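Local coordinates for protein succinate dehydrogenase subunit A (Mycolicibacterium smegmatis, PDB 7D6V) that serves as the flavin-bearing subunit of a succinate dehydrogenase, binding FAD and probably oxidising succinate to fumarate for the electron transport chain, at residues 24-27 against 28-32; 504-507 against 508-512; 528-532 against 533-537. All blocks are in the same frame, centred on the assembly; numbering follows the deposited sequence.

Overall arrangement
From the N terminus the chain first meets contact 1, at the C-terminal end of helix 18-30, the helix of the beta-alpha-beta unit built with strands 11-14 and 34-37. Much later comes contact 2, inside helix 502-518, and then contact 3, where the following loop enters helix 532-556. Each is local and closes only a turn or a cap, so the three run in series without nesting or crossing. Contacts 1 and 2 lie on opposite sides of the chain's centre, their centres about 45 Å apart. Contacts 2 and 3 both belong to the C-terminal region of the flavoprotein, with nearest atoms about 13 Å apart, and lie on consecutive helices.

Contact 1: residues 24-27 against 28-32; sequences VIEA and RERGL
Glu26 reaches one helical turn forward to overlap Arg30, its carboxylate meeting the edge of the guanidinium group near the plane of that group. The salt bridge runs from Glu26 OE2 to Arg30 NH1 at 3.3 Å, and the hydrogen bond within it is weak and bent. The two flat groups stand 45° apart. Glu26 leaves the backbone heading away from residues 28-32; CG anti to the backbone N (chi1 177°) and a bend at chi2 (72°) bring the carboxylate back. Arg30, bent at chi2 and chi3, lays CG 3.3 Å from Glu26 O on its way there.

Alongside this pair run three regular helical bonds, from Arg28 N to Val24 O, Glu29 N to Ile25 O and Arg30 N to Glu26 O. The series fades at the helix end: the bond from Gly31 N to Ala27 O, 3.1 Å long, is weak and bent. Gly31 has positive phi, and the chain turns so that Leu32 CB lies 3.4 Å from Ala27 O while Leu32 CD1 packs on Ala27 CB at 4.0 Å.

The guanidinium of Arg28 leads away to a salt bridge with Asp155 on helix 136-159. A glycine at the helix end, followed by a leucine folded back, leads from helix 18-30 into strand 34-37 of the Rossmann-type beta-alpha-beta unit in the FAD-binding domain.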
ATOM      1  N   VAL A  24      -6.434  21.148   1.076  1.00 14.50           N
ATOM      2  CA  VAL A  24      -5.682  21.623   2.236  1.00 14.50           C
ATOM      3  C   VAL A  24      -4.432  22.368   1.790  1.00 14.50           C
ATOM      4  O   VAL A  24      -4.110  23.446   2.309  1.00 14.50           O
ATOM      5  CB  VAL A  24      -5.334  20.449   3.165  1.00 14.50           C
ATOM      6  CG1 VAL A  24      -4.418  20.912   4.279  1.00 14.50           C
ATOM      7  CG2 VAL A  24      -6.596  19.850   3.727  1.00 14.50           C
ATOM      8  N   ILE A  25      -3.708  21.803   0.823  1.00 14.65           N
ATOM      9  CA  ILE A  25      -2.501  22.455   0.321  1.00 14.65           C
ATOM     10  C   ILE A  25      -2.838  23.817  -0.272  1.00 14.65           C
ATOM     11  O   ILE A  25      -2.164  24.817   0.002  1.00 14.65           O
ATOM     12  CB  ILE A  25      -1.788  21.551  -0.701  1.00 14.65           C
ATOM     13  CG1 ILE A  25      -1.303  20.271  -0.027  1.00 14.65           C
ATOM     14  CG2 ILE A  25      -0.628  22.281  -1.344  1.00 14.65           C
ATOM     15  CD1 ILE A  25      -0.933  19.178  -0.986  1.00 14.65           C
ATOM     16  N   GLU A  26      -3.906  23.883  -1.070  1.00 16.45           N
ATOM     17  CA  GLU A  26      -4.278  25.150  -1.694  1.00 16.45           C
ATOM     18  C   GLU A  26      -4.688  26.190  -0.657  1.00 16.45           C
ATOM     19  O   GLU A  26      -4.285  27.360  -0.741  1.00 16.45           O
ATOM     20  CB  GLU A  26      -5.405  24.919  -2.699  1.00 16.45           C
ATOM     21  CG  GLU A  26      -5.930  26.180  -3.350  1.00 16.45           C
ATOM     22  CD  GLU A  26      -4.965  26.774  -4.354  1.00 16.45           C
ATOM     23  OE1 GLU A  26      -3.946  26.124  -4.665  1.00 16.45           O
ATOM     24  OE2 GLU A  26      -5.228  27.894  -4.834  1.00 16.45           O
ATOM     25  N   ALA A  27      -5.487  25.783   0.332  1.00 16.70           N
ATOM     26  CA  ALA A  27      -5.940  26.718   1.355  1.00 16.70           C
ATOM     27  C   ALA A  27      -4.774  27.234   2.186  1.00 16.70           C
ATOM     28  O   ALA A  27      -4.748  28.410   2.565  1.00 16.70           O
ATOM     29  CB  ALA A  27      -6.986  26.053   2.247  1.00 16.70           C
ATOM     30  N   ARG A  28      -3.803  26.370   2.490  1.00 17.54           N
ATOM     31  CA  ARG A  28      -2.614  26.836   3.194  1.00 17.54           C
ATOM     32  C   ARG A  28      -1.809  27.801   2.334  1.00 17.54           C
ATOM     33  O   ARG A  28      -1.257  28.781   2.844  1.00 17.54           O
ATOM     34  CB  ARG A  28      -1.746  25.656   3.622  1.00 17.54           C
ATOM     35  CG  ARG A  28      -0.678  26.020   4.645  1.00 17.54           C
ATOM     36  CD  ARG A  28       0.666  26.235   3.977  1.00 17.54           C
ATOM     37  NE  ARG A  28       1.764  26.327   4.933  1.00 17.54           N
ATOM     38  CZ  ARG A  28       2.995  26.704   4.608  1.00 17.54           C
ATOM     39  NH1 ARG A  28       3.277  27.030   3.355  1.00 17.54           N
ATOM     40  NH2 ARG A  28       3.943  26.758   5.532  1.00 17.54           N
ATOM     41  N   GLU A  29      -1.722  27.537   1.027  1.00 19.20           N
ATOM     42  CA  GLU A  29      -0.989  28.443   0.148  1.00 19.20           C
ATOM     43  C   GLU A  29      -1.628  29.825   0.130  1.00 19.20           C
ATOM     44  O   GLU A  29      -0.925  30.841   0.139  1.00 19.20           O
ATOM     45  CB  GLU A  29      -0.916  27.876  -1.268  1.00 19.20           C
ATOM     46  CG  GLU A  29      -0.101  26.600  -1.398  1.00 19.20           C
ATOM     47  CD  GLU A  29       1.375  26.800  -1.127  1.00 19.20           C
ATOM     48  OE1 GLU A  29       1.896  27.898  -1.418  1.00 19.20           O
ATOM     49  OE2 GLU A  29       2.016  25.853  -0.626  1.00 19.20           O
ATOM     50  N   ARG A  30      -2.960  29.888   0.100  1.00 19.23           N
ATOM     51  CA  ARG A  30      -3.616  31.190   0.145  1.00 19.23           C
ATOM     52  C   ARG A  30      -3.509  31.850   1.513  1.00 19.23           C
ATOM     53  O   ARG A  30      -3.786  33.046   1.634  1.00 19.23           O
ATOM     54  CB  ARG A  30      -5.082  31.058  -0.259  1.00 19.23           C
ATOM     55  CG  ARG A  30      -5.284  30.416  -1.616  1.00 19.23           C
ATOM     56  CD  ARG A  30      -5.259  31.444  -2.738  1.00 19.23           C
ATOM     57  NE  ARG A  30      -3.936  32.028  -2.957  1.00 19.23           N
ATOM     58  CZ  ARG A  30      -2.887  31.371  -3.446  1.00 19.23           C
ATOM     59  NH1 ARG A  30      -2.986  30.091  -3.776  1.00 19.23           N
ATOM     60  NH2 ARG A  30      -1.731  31.998  -3.605  1.00 19.23           N
ATOM     61  N   GLY A  31      -3.150  31.095   2.542  1.00 18.92           N
ATOM     62  CA  GLY A  31      -2.879  31.650   3.852  1.00 18.92           C
ATOM     63  C   GLY A  31      -4.092  31.513   4.741  1.00 18.92           C
ATOM     64  O   GLY A  31      -4.961  32.387   4.755  1.00 18.92           O
ATOM     65  N   LEU A  32      -4.125  30.449   5.533  1.00 18.55           N
ATOM     66  CA  LEU A  32      -5.312  30.044   6.269  1.00 18.55           C
ATOM     67  C   LEU A  32      -4.896  29.023   7.309  1.00 18.55           C
ATOM     68  O   LEU A  32      -3.916  28.298   7.123  1.00 18.55           O
ATOM     69  CB  LEU A  32      -6.380  29.433   5.351  1.00 18.55           C
ATOM     70  CG  LEU A  32      -7.305  30.300   4.499  1.00 18.55           C
ATOM     71  CD1 LEU A  32      -8.380  29.442   3.862  1.00 18.55           C
ATOM     72  CD2 LEU A  32      -7.932  31.385   5.334  1.00 18.55           C
TER

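Contact 2: residues 504-507 against 508-512; sequences EIQE and ALDRL
Ala508 N donates to Glu504 O at 2.9 Å, the first of four successive i to i+4 backbone bonds that mark residues 504-512 as regular alpha-helix, part of helix 502-518 in the C-terminal region of the flavoprotein. Leu509 N, Asp510 N and Arg511 N continue the series to the carbonyl oxygens of Ile505, Gln506 and Glu507, at 3.0, 2.9 and 2.9 Å in turn, and none of the four is weak.

Among the charged groups, Glu507 and Arg511 are paired as a salt bridge one turn apart, but the modelled OE2 and NH2 sit too close together, which leaves its geometry doubtful.

On the apolar side the helix packs against helices 481-495 and 532-556: Ile505 touches Leu555 and Leu509 touches Ala551 of the latter, while Ala508 and Leu512 meet Leu495 and Leu488 of the former.

Of the uncharged polar side chains, Gln506 heads away from residues 508-512 at first, then bends at chi2 (66°) to bring its amide toward the Asp510 carboxylate. The two flat groups lie 37° apart in plane, with Gln506 NE2 3.6 Å from Asp510 OD1.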
ATOM      1  N   GLU A 504     -39.748  -3.088  -8.436  1.00 27.41           N
ATOM      2  CA  GLU A 504     -38.680  -3.381  -7.485  1.00 27.41           C
ATOM      3  C   GLU A 504     -38.197  -2.121  -6.780  1.00 27.41           C
ATOM      4  O   GLU A 504     -37.895  -2.155  -5.584  1.00 27.41           O
ATOM      5  CB  GLU A 504     -37.523  -4.085  -8.187  1.00 27.41           C
ATOM      6  CG  GLU A 504     -37.926  -5.349  -8.920  1.00 27.41           C
ATOM      7  CD  GLU A 504     -36.760  -5.997  -9.634  1.00 27.41           C
ATOM      8  OE1 GLU A 504     -35.674  -5.384  -9.675  1.00 27.41           O
ATOM      9  OE2 GLU A 504     -36.929  -7.118 -10.157  1.00 27.41           O
ATOM     10  N   ILE A 505     -38.119  -0.997  -7.494  1.00 26.05           N
ATOM     11  CA  ILE A 505     -37.740   0.255  -6.846  1.00 26.05           C
ATOM     12  C   ILE A 505     -38.810   0.684  -5.849  1.00 26.05           C
ATOM     13  O   ILE A 505     -38.502   1.178  -4.756  1.00 26.05           O
ATOM     14  CB  ILE A 505     -37.477   1.349  -7.895  1.00 26.05           C
ATOM     15  CG1 ILE A 505     -36.325   0.953  -8.814  1.00 26.05           C
ATOM     16  CG2 ILE A 505     -37.132   2.656  -7.217  1.00 26.05           C
ATOM     17  CD1 ILE A 505     -36.305   1.727 -10.109  1.00 26.05           C
ATOM     18  N   GLN A 506     -40.084   0.511  -6.209  1.00 27.28           N
ATOM     19  CA  GLN A 506     -41.157   0.850  -5.281  1.00 27.28           C
ATOM     20  C   GLN A 506     -41.093  -0.014  -4.030  1.00 27.28           C
ATOM     21  O   GLN A 506     -41.276   0.481  -2.911  1.00 27.28           O
ATOM     22  CB  GLN A 506     -42.511   0.704  -5.969  1.00 27.28           C
ATOM     23  CG  GLN A 506     -43.655   1.318  -5.196  1.00 27.28           C
ATOM     24  CD  GLN A 506     -43.542   2.823  -5.100  1.00 27.28           C
ATOM     25  OE1 GLN A 506     -43.578   3.524  -6.109  1.00 27.28           O
ATOM     26  NE2 GLN A 506     -43.399   3.329  -3.881  1.00 27.28           N
ATOM     27  N   GLU A 507     -40.825  -1.310  -4.198  1.00 27.90           N
ATOM     28  CA  GLU A 507     -40.675  -2.195  -3.047  1.00 27.90           C
ATOM     29  C   GLU A 507     -39.464  -1.807  -2.207  1.00 27.90           C
ATOM     30  O   GLU A 507     -39.499  -1.897  -0.975  1.00 27.90           O
ATOM     31  CB  GLU A 507     -40.567  -3.642  -3.519  1.00 27.90           C
ATOM     32  CG  GLU A 507     -40.293  -4.646  -2.420  1.00 27.90           C
ATOM     33  CD  GLU A 507     -39.877  -5.995  -2.967  1.00 27.90           C
ATOM     34  OE1 GLU A 507     -39.872  -6.156  -4.206  1.00 27.90           O
ATOM     35  OE2 GLU A 507     -39.550  -6.892  -2.162  1.00 27.90           O
ATOM     36  N   ALA A 508     -38.383  -1.372  -2.857  1.00 26.13           N
ATOM     37  CA  ALA A 508     -37.210  -0.915  -2.124  1.00 26.13           C
ATOM     38  C   ALA A 508     -37.537   0.297  -1.267  1.00 26.13           C
ATOM     39  O   ALA A 508     -37.116   0.376  -0.110  1.00 26.13           O
ATOM     40  CB  ALA A 508     -36.074  -0.591  -3.093  1.00 26.13           C
ATOM     41  N   LEU A 509     -38.290   1.251  -1.813  1.00 25.23           N
ATOM     42  CA  LEU A 509     -38.711   2.400  -1.015  1.00 25.23           C
ATOM     43  C   LEU A 509     -39.618   1.971   0.134  1.00 25.23           C
ATOM     44  O   LEU A 509     -39.480   2.457   1.269  1.00 25.23           O
ATOM     45  CB  LEU A 509     -39.416   3.423  -1.905  1.00 25.23           C
ATOM     46  CG  LEU A 509     -38.508   4.281  -2.789  1.00 25.23           C
ATOM     47  CD1 LEU A 509     -39.322   5.029  -3.823  1.00 25.23           C
ATOM     48  CD2 LEU A 509     -37.695   5.244  -1.948  1.00 25.23           C
ATOM     49  N   ASP A 510     -40.546   1.052  -0.141  1.00 26.83           N
ATOM     50  CA  ASP A 510     -41.481   0.604   0.886  1.00 26.83           C
ATOM     51  C   ASP A 510     -40.755  -0.063   2.044  1.00 26.83           C
ATOM     52  O   ASP A 510     -41.103   0.158   3.210  1.00 26.83           O
ATOM     53  CB  ASP A 510     -42.508  -0.350   0.279  1.00 26.83           C
ATOM     54  CG  ASP A 510     -43.412   0.331  -0.726  1.00 26.83           C
ATOM     55  OD1 ASP A 510     -43.458   1.579  -0.734  1.00 26.83           O
ATOM     56  OD2 ASP A 510     -44.074  -0.379  -1.511  1.00 26.83           O
ATOM     57  N   ARG A 511     -39.748  -0.887   1.753  1.00 26.09           N
ATOM     58  CA  ARG A 511     -39.018  -1.524   2.838  1.00 26.09           C
ATOM     59  C   ARG A 511     -37.941  -0.625   3.429  1.00 26.09           C
ATOM     60  O   ARG A 511     -37.521  -0.856   4.565  1.00 26.09           O
ATOM     61  CB  ARG A 511     -38.413  -2.853   2.380  1.00 26.09           C
ATOM     62  CG  ARG A 511     -37.431  -2.767   1.245  1.00 26.09           C
ATOM     63  CD  ARG A 511     -36.758  -4.113   1.035  1.00 26.09           C
ATOM     64  NE  ARG A 511     -37.699  -5.167   0.666  1.00 26.09           N
ATOM     65  CZ  ARG A 511     -37.347  -6.323   0.110  1.00 26.09           C
ATOM     66  NH1 ARG A 511     -36.072  -6.579  -0.145  1.00 26.09           N
ATOM     67  NH2 ARG A 511     -38.268  -7.225  -0.194  1.00 26.09           N
ATOM     68  N   LEU A 512     -37.517   0.420   2.715  1.00 24.87           N
ATOM     69  CA  LEU A 512     -36.673   1.434   3.336  1.00 24.87           C
ATOM     70  C   LEU A 512     -37.431   2.194   4.410  1.00 24.87           C
ATOM     71  O   LEU A 512     -36.849   2.561   5.435  1.00 24.87           O
ATOM     72  CB  LEU A 512     -36.144   2.408   2.282  1.00 24.87           C
ATOM     73  CG  LEU A 512     -34.837   2.063   1.571  1.00 24.87           C
ATOM     74  CD1 LEU A 512     -34.581   3.033   0.434  1.00 24.87           C
ATOM     75  CD2 LEU A 512     -33.680   2.075   2.543  1.00 24.87           C
TER

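Contact 3: residues 528-532 against 533-537; sequences RVFNP and GWHLA
This is an N-cap contact at the start of helix 532-556, in which the loop of residues 528-532 folds against the first turn, and it is buried for the most part. Asn531 stands at the N-cap. Its OD1 accepts from Gly533 N at 3.4 Å, a weak capping bond. CG lies anti to the backbone N (chi1 -168°), which points OD1 at Gly533 N, while Asn531 ND2 bonds back to Gly527 O. The backbone takes over next: His535 N donates to Asn531 O at 3.1 Å, and Leu536 N to Pro532 O at 2.9 Å.

The backbone O of Asn531 also lies over one face of the His535 imidazole, 3.1 Å from its plane and over its centre. At its rim the imidazole turns an edge toward the face of Phe530, an offset edge-to-face pair with centroids 5.8 Å apart and planes at 73°.

Further back in the loop, Arg528 sets CG over one face of the Trp534 six-membered ring. Arg528 CG stands 4.1 Å from the ring centroid and 23° off its normal, a CH-pi contact that meets the face nearer the rim. The polar ends of the pair are held elsewhere, Arg528 NH1 by Gly195 O and Trp534 NE1 by Val468 O, and Tyr190 meets the rings of both Trp534 and His535.

Outside the loop, the iron-sulfur subunit packs on it, its Ala49 against Phe530 and its Leu48 against Pro532. An asparagine at the N-cap followed by proline at N1 is a familiar way to begin an alpha-helix, and here it opens helix 532-556 at the interface with the iron-sulfur subunit.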
ATOM      1  N   ARG A 528     -17.932   3.979  25.048  1.00 17.60           N
ATOM      2  CA  ARG A 528     -17.587   4.914  23.989  1.00 17.60           C
ATOM      3  C   ARG A 528     -16.146   4.785  23.522  1.00 17.60           C
ATOM      4  O   ARG A 528     -15.730   5.534  22.635  1.00 17.60           O
ATOM      5  CB  ARG A 528     -17.859   6.351  24.447  1.00 17.60           C
ATOM      6  CG  ARG A 528     -19.292   6.791  24.248  1.00 17.60           C
ATOM      7  CD  ARG A 528     -19.659   7.930  25.172  1.00 17.60           C
ATOM      8  NE  ARG A 528     -19.006   9.177  24.787  1.00 17.60           N
ATOM      9  CZ  ARG A 528     -19.278  10.358  25.328  1.00 17.60           C
ATOM     10  NH1 ARG A 528     -18.634  11.440  24.924  1.00 17.60           N
ATOM     11  NH2 ARG A 528     -20.197  10.454  26.276  1.00 17.60           N
ATOM     12  N   VAL A 529     -15.376   3.853  24.078  1.00 17.30           N
ATOM     13  CA  VAL A 529     -13.961   3.730  23.751  1.00 17.30           C
ATOM     14  C   VAL A 529     -13.851   2.855  22.507  1.00 17.30           C
ATOM     15  O   VAL A 529     -13.912   1.627  22.580  1.00 17.30           O
ATOM     16  CB  VAL A 529     -13.157   3.171  24.924  1.00 17.30           C
ATOM     17  CG1 VAL A 529     -11.713   2.921  24.514  1.00 17.30           C
ATOM     18  CG2 VAL A 529     -13.224   4.122  26.098  1.00 17.30           C
ATOM     19  N   PHE A 530     -13.685   3.513  21.364  1.00 16.56           N
ATOM     20  CA  PHE A 530     -13.501   2.928  20.033  1.00 16.56           C
ATOM     21  C   PHE A 530     -14.455   1.747  19.835  1.00 16.56           C
ATOM     22  O   PHE A 530     -14.057   0.591  19.722  1.00 16.56           O
ATOM     23  CB  PHE A 530     -12.041   2.526  19.804  1.00 16.56           C
ATOM     24  CG  PHE A 530     -11.766   2.002  18.420  1.00 16.56           C
ATOM     25  CD1 PHE A 530     -11.674   2.892  17.366  1.00 16.56           C
ATOM     26  CD2 PHE A 530     -11.635   0.662  18.154  1.00 16.56           C
ATOM     27  CE1 PHE A 530     -11.426   2.455  16.091  1.00 16.56           C
ATOM     28  CE2 PHE A 530     -11.404   0.219  16.870  1.00 16.56           C
ATOM     29  CZ  PHE A 530     -11.296   1.118  15.841  1.00 16.56           C
ATOM     30  N   ASN A 531     -15.750   2.065  19.858  1.00 16.18           N
ATOM     31  CA  ASN A 531     -16.818   1.078  19.791  1.00 16.18           C
ATOM     32  C   ASN A 531     -17.364   1.013  18.369  1.00 16.18           C
ATOM     33  O   ASN A 531     -18.189   1.857  17.988  1.00 16.18           O
ATOM     34  CB  ASN A 531     -17.929   1.440  20.779  1.00 16.18           C
ATOM     35  CG  ASN A 531     -18.925   0.322  20.977  1.00 16.18           C
ATOM     36  OD1 ASN A 531     -18.958  -0.637  20.217  1.00 16.18           O
ATOM     37  ND2 ASN A 531     -19.756   0.452  22.000  1.00 16.18           N
ATOM     38  N   PRO A 532     -16.947   0.045  17.548  1.00 16.10           N
ATOM     39  CA  PRO A 532     -17.393   0.030  16.145  1.00 16.10           C
ATOM     40  C   PRO A 532     -18.876  -0.240  15.961  1.00 16.10           C
ATOM     41  O   PRO A 532     -19.419   0.132  14.914  1.00 16.10           O
ATOM     42  CB  PRO A 532     -16.543  -1.079  15.513  1.00 16.10           C
ATOM     43  CG  PRO A 532     -16.069  -1.896  16.645  1.00 16.10           C
ATOM     44  CD  PRO A 532     -15.970  -1.016  17.835  1.00 16.10           C
ATOM     45  N   GLY A 533     -19.552  -0.867  16.924  1.00 15.58           N
ATOM     46  CA  GLY A 533     -20.997  -0.997  16.822  1.00 15.58           C
ATOM     47  C   GLY A 533     -21.695   0.344  16.934  1.00 15.58           C
ATOM     48  O   GLY A 533     -22.641   0.630  16.195  1.00 15.58           O
ATOM     49  N   TRP A 534     -21.220   1.191  17.845  1.00 15.99           N
ATOM     50  CA  TRP A 534     -21.723   2.555  17.951  1.00 15.99           C
ATOM     51  C   TRP A 534     -21.447   3.342  16.675  1.00 15.99           C
ATOM     52  O   TRP A 534     -22.308   4.091  16.195  1.00 15.99           O
ATOM     53  CB  TRP A 534     -21.085   3.221  19.170  1.00 15.99           C
ATOM     54  CG  TRP A 534     -21.433   4.653  19.387  1.00 15.99           C
ATOM     55  CD1 TRP A 534     -22.657   5.229  19.260  1.00 15.99           C
ATOM     56  CD2 TRP A 534     -20.540   5.691  19.801  1.00 15.99           C
ATOM     57  NE1 TRP A 534     -22.583   6.566  19.556  1.00 15.99           N
ATOM     58  CE2 TRP A 534     -21.292   6.874  19.892  1.00 15.99           C
ATOM     59  CE3 TRP A 534     -19.176   5.735  20.101  1.00 15.99           C
ATOM     60  CZ2 TRP A 534     -20.728   8.090  20.269  1.00 15.99           C
ATOM     61  CZ3 TRP A 534     -18.618   6.944  20.471  1.00 15.99           C
ATOM     62  CH2 TRP A 534     -19.393   8.103  20.553  1.00 15.99           C
ATOM     63  N   HIS A 535     -20.253   3.174  16.105  1.00 15.62           N
ATOM     64  CA  HIS A 535     -19.909   3.864  14.868  1.00 15.62           C
ATOM     65  C   HIS A 535     -20.810   3.427  13.722  1.00 15.62           C
ATOM     66  O   HIS A 535     -21.246   4.254  12.912  1.00 15.62           O
ATOM     67  CB  HIS A 535     -18.441   3.612  14.526  1.00 15.62           C
ATOM     68  CG  HIS A 535     -17.494   3.945  15.637  1.00 15.62           C
ATOM     69  ND1 HIS A 535     -16.208   3.453  15.690  1.00 15.62           N
ATOM     70  CD2 HIS A 535     -17.645   4.721  16.736  1.00 15.62           C
ATOM     71  CE1 HIS A 535     -15.609   3.909  16.776  1.00 15.62           C
ATOM     72  NE2 HIS A 535     -16.459   4.682  17.425  1.00 15.62           N
ATOM     73  N   LEU A 536     -21.095   2.126  13.632  1.00 16.17           N
ATOM     74  CA  LEU A 536     -22.003   1.632  12.604  1.00 16.17           C
ATOM     75  C   LEU A 536     -23.413   2.172  12.809  1.00 16.17           C
ATOM     76  O   LEU A 536     -24.095   2.533  11.841  1.00 16.17           O
ATOM     77  CB  LEU A 536     -22.004   0.105  12.603  1.00 16.17           C
ATOM     78  CG  LEU A 536     -22.814  -0.583  11.507  1.00 16.17           C
ATOM     79  CD1 LEU A 536     -22.397  -0.077  10.140  1.00 16.17           C
ATOM     80  CD2 LEU A 536     -22.652  -2.083  11.598  1.00 16.17           C
ATOM     81  N   ALA A 537     -23.868   2.228  14.062  1.00 16.87           N
ATOM     82  CA  ALA A 537     -25.184   2.786  14.347  1.00 16.87           C
ATOM     83  C   ALA A 537     -25.265   4.246  13.929  1.00 16.87           C
ATOM     84  O   ALA A 537     -26.315   4.712  13.473  1.00 16.87           O
ATOM     85  CB  ALA A 537     -25.506   2.637  15.831  1.00 16.87           C
TER